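Local coordinates for extracellular solute-binding protein, family 3 (Methylophaga aminisulfidivorans MP, PDB 5SV6), which is of uncertain function but has a periplasmic binding protein-like architecture and is probably a periplasmic partner of the methanol dehydrogenase system, at residues M232-E237 and R248-Q253. Residues are numbered along the deposited sequence; the frame is centred on the assembly and turned at random.
Sequences MVVSEE and RQQFEQ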
loop_
_atom_site.group_PDB
_atom_site.type_symbol
_atom_site.label_atom_id
_atom_site.label_comp_id
_atom_site.label_asym_id
_atom_site.label_seq_id
_atom_site.Cartn_x
_atom_site.Cartn_y
_atom_site.Cartn_z
HETATM N N MSE A 232 -6.271 -5.902 -13.307
HETATM C CA MSE A 232 -6.224 -5.022 -12.146
HETATM C C MSE A 232 -6.888 -3.689 -12.500
HETATM O O MSE A 232 -6.341 -2.884 -13.257
HETATM C CB MSE A 232 -4.778 -4.813 -11.678
HETATM C CG MSE A 232 -4.673 -4.000 -10.383
HETATM SE SE MSE A 232 -2.850 -3.886 -9.656
HETATM C CE MSE A 232 -1.966 -3.128 -11.209
ATOM N N VAL A 233 -8.084 -3.473 -11.972
ATOM C CA VAL A 233 -8.872 -2.304 -12.311
ATOM C C VAL A 233 -8.901 -1.355 -11.126
ATOM O O VAL A 233 -9.455 -1.689 -10.081
ATOM C CB VAL A 233 -10.319 -2.706 -12.687
ATOM C CG1 VAL A 233 -11.157 -1.471 -12.993
ATOM C CG2 VAL A 233 -10.311 -3.667 -13.877
ATOM N N VAL A 234 -8.291 -0.182 -11.283
ATOM C CA VAL A 234 -8.209 0.781 -10.189
ATOM C C VAL A 234 -9.568 1.409 -9.882
ATOM O O VAL A 234 -10.289 1.830 -10.799
ATOM C CB VAL A 234 -7.194 1.901 -10.503
ATOM C CG1 VAL A 234 -7.130 2.876 -9.358
ATOM C CG2 VAL A 234 -5.809 1.308 -10.794
ATOM N N SER A 235 -9.921 1.471 -8.599
ATOM C CA SER A 235 -11.214 2.028 -8.192
ATOM C C SER A 235 -11.334 3.511 -8.518
ATOM O O SER A 235 -10.331 4.189 -8.733
ATOM C CB SER A 235 -11.447 1.852 -6.689
ATOM O OG SER A 235 -12.026 0.599 -6.399
ATOM N N GLU A 236 -12.572 3.996 -8.548
ATOM C CA GLU A 236 -12.853 5.421 -8.674
ATOM C C GLU A 236 -12.337 6.138 -7.423
ATOM O O GLU A 236 -12.246 5.529 -6.353
ATOM C CB GLU A 236 -14.363 5.648 -8.878
ATOM C CG GLU A 236 -14.849 5.229 -10.277
ATOM C CD GLU A 236 -16.368 5.042 -10.382
ATOM O OE1 GLU A 236 -17.098 5.352 -9.416
ATOM O OE2 GLU A 236 -16.829 4.565 -11.440
ATOM N N GLU A 237 -12.003 7.421 -7.550
ATOM C CA GLU A 237 -11.420 8.172 -6.424
ATOM C C GLU A 237 -12.290 8.141 -5.171
ATOM O O GLU A 237 -11.802 7.891 -4.065
ATOM C CB GLU A 237 -11.112 9.626 -6.816
ATOM C CG GLU A 237 -10.449 10.436 -5.690
ATOM C CD GLU A 237 -9.777 11.708 -6.179
ATOM O OE1 GLU A 237 -10.220 12.269 -7.201
ATOM O OE2 GLU A 237 -8.794 12.146 -5.541
ATOM N N ARG A 248 -13.144 7.279 -0.007
ATOM C CA ARG A 248 -11.964 7.498 -0.842
ATOM C C ARG A 248 -11.229 6.191 -1.134
ATOM O O ARG A 248 -10.992 5.396 -0.227
ATOM C CB ARG A 248 -11.016 8.498 -0.162
ATOM C CG ARG A 248 -9.716 8.747 -0.917
ATOM C CD ARG A 248 -8.945 9.933 -0.326
ATOM N NE ARG A 248 -9.557 11.197 -0.719
ATOM C CZ ARG A 248 -9.345 11.784 -1.896
ATOM N NH1 ARG A 248 -8.531 11.223 -2.793
ATOM N NH2 ARG A 248 -9.945 12.931 -2.177
ATOM N N GLN A 249 -10.881 5.966 -2.397
ATOM C CA GLN A 249 -10.165 4.747 -2.798
ATOM C C GLN A 249 -8.795 5.062 -3.387
ATOM O O GLN A 249 -8.014 4.148 -3.661
ATOM C CB GLN A 249 -10.965 3.987 -3.854
ATOM C CG GLN A 249 -12.443 3.892 -3.568
ATOM C CD GLN A 249 -12.779 2.771 -2.623
ATOM O OE1 GLN A 249 -12.414 1.622 -2.859
ATOM N NE2 GLN A 249 -13.490 3.095 -1.541
ATOM N N GLN A 250 -8.525 6.347 -3.608
ATOM C CA GLN A 250 -7.264 6.798 -4.199
ATOM C C GLN A 250 -6.558 7.750 -3.240
ATOM O O GLN A 250 -7.189 8.636 -2.676
ATOM C CB GLN A 250 -7.513 7.503 -5.539
ATOM C CG GLN A 250 -8.056 6.602 -6.632
ATOM C CD GLN A 250 -8.310 7.344 -7.940
ATOM O OE1 GLN A 250 -7.816 8.455 -8.148
ATOM N NE2 GLN A 250 -9.055 6.715 -8.838
ATOM N N PHE A 251 -5.251 7.571 -3.059
ATOM C CA PHE A 251 -4.515 8.326 -2.039
ATOM C C PHE A 251 -3.166 8.838 -2.542
ATOM O O PHE A 251 -2.388 8.081 -3.134
ATOM C CB PHE A 251 -4.285 7.452 -0.796
ATOM C CG PHE A 251 -5.562 7.038 -0.105
ATOM C CD1 PHE A 251 -6.036 7.758 0.988
ATOM C CD2 PHE A 251 -6.296 5.954 -0.564
ATOM C CE1 PHE A 251 -7.225 7.401 1.609
ATOM C CE2 PHE A 251 -7.489 5.585 0.055
ATOM C CZ PHE A 251 -7.953 6.310 1.146
ATOM N N GLU A 252 -2.888 10.113 -2.280
ATOM C CA GLU A 252 -1.574 10.680 -2.560
ATOM C C GLU A 252 -0.591 10.183 -1.504
ATOM O O GLU A 252 -0.921 10.122 -0.316
ATOM C CB GLU A 252 -1.620 12.213 -2.561
ATOM C CG GLU A 252 -2.383 12.803 -3.746
ATOM C CD GLU A 252 -2.468 14.319 -3.684
ATOM O OE1 GLU A 252 -2.258 14.893 -2.594
ATOM O OE2 GLU A 252 -2.720 14.939 -4.732
ATOM N N GLN A 253 0.613 9.828 -1.934
ATOM C CA GLN A 253 1.628 9.328 -1.007
ATOM C C GLN A 253 2.798 10.302 -0.848
ATOM O O GLN A 253 3.275 10.870 -1.829
ATOM C CB GLN A 253 2.136 7.963 -1.472
ATOM C CG GLN A 253 1.027 6.919 -1.578
ATOM C CD GLN A 253 0.420 6.599 -0.229
ATOM O OE1 GLN A 253 1.089 6.041 0.639
ATOM N NE2 GLN A 253 -0.844 6.979 -0.034
#
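Glu237 and Gln249 join the two segments by a single backbone hydrogen bond, Gln249 N to Glu237 O at 2.7 Å, just past the end of strand 230-234 and just before the short strand 238-239, which pairs antiparallel with strand 247-257. Gln250 adds a second tie with its side chain. Its extended chain (chi2 179°) carries the amide past the CA of Glu237 to Ser235, where NE2 donates to the backbone O at 2.8 Å; the bond is nearly straight (164°) and lies in both the amide and the carbonyl planes. A leucine in place of Gln250 would probably leave the carbonyl of Ser235 without this donor and the loop freer to shift. Beside it, Gln249 lays CB against CB of Ser235 at 3.6 Å, while its OE1 accepts from Trp143 NE1 and its NE2 donates to the backbone O of Val247, and Ser235 OG bonds to His213. Both segments also hydrogen-bond to Tyr128 of strand 118-133, in the bilobal fold of family 3 solute-binding proteins; strands 118-133 and 247-257 run antiparallel in one mixed sheet. On the outer side, Glu237 and Arg248 run alongside one another in the same direction. NH1 of Arg248 reaches Glu237 OE2 on its anti side at 2.9 Å, a salt bridge made with the carboxylate and guanidinium planes almost perpendicular. The same NH1 also donates to Gln250 O at 2.9 Å, in the guanidinium plane, so one nitrogen grips both a side chain and the strand backbone. Lys125 forms a second salt bridge to Glu237 OE2, so that oxygen is shared by two basic groups.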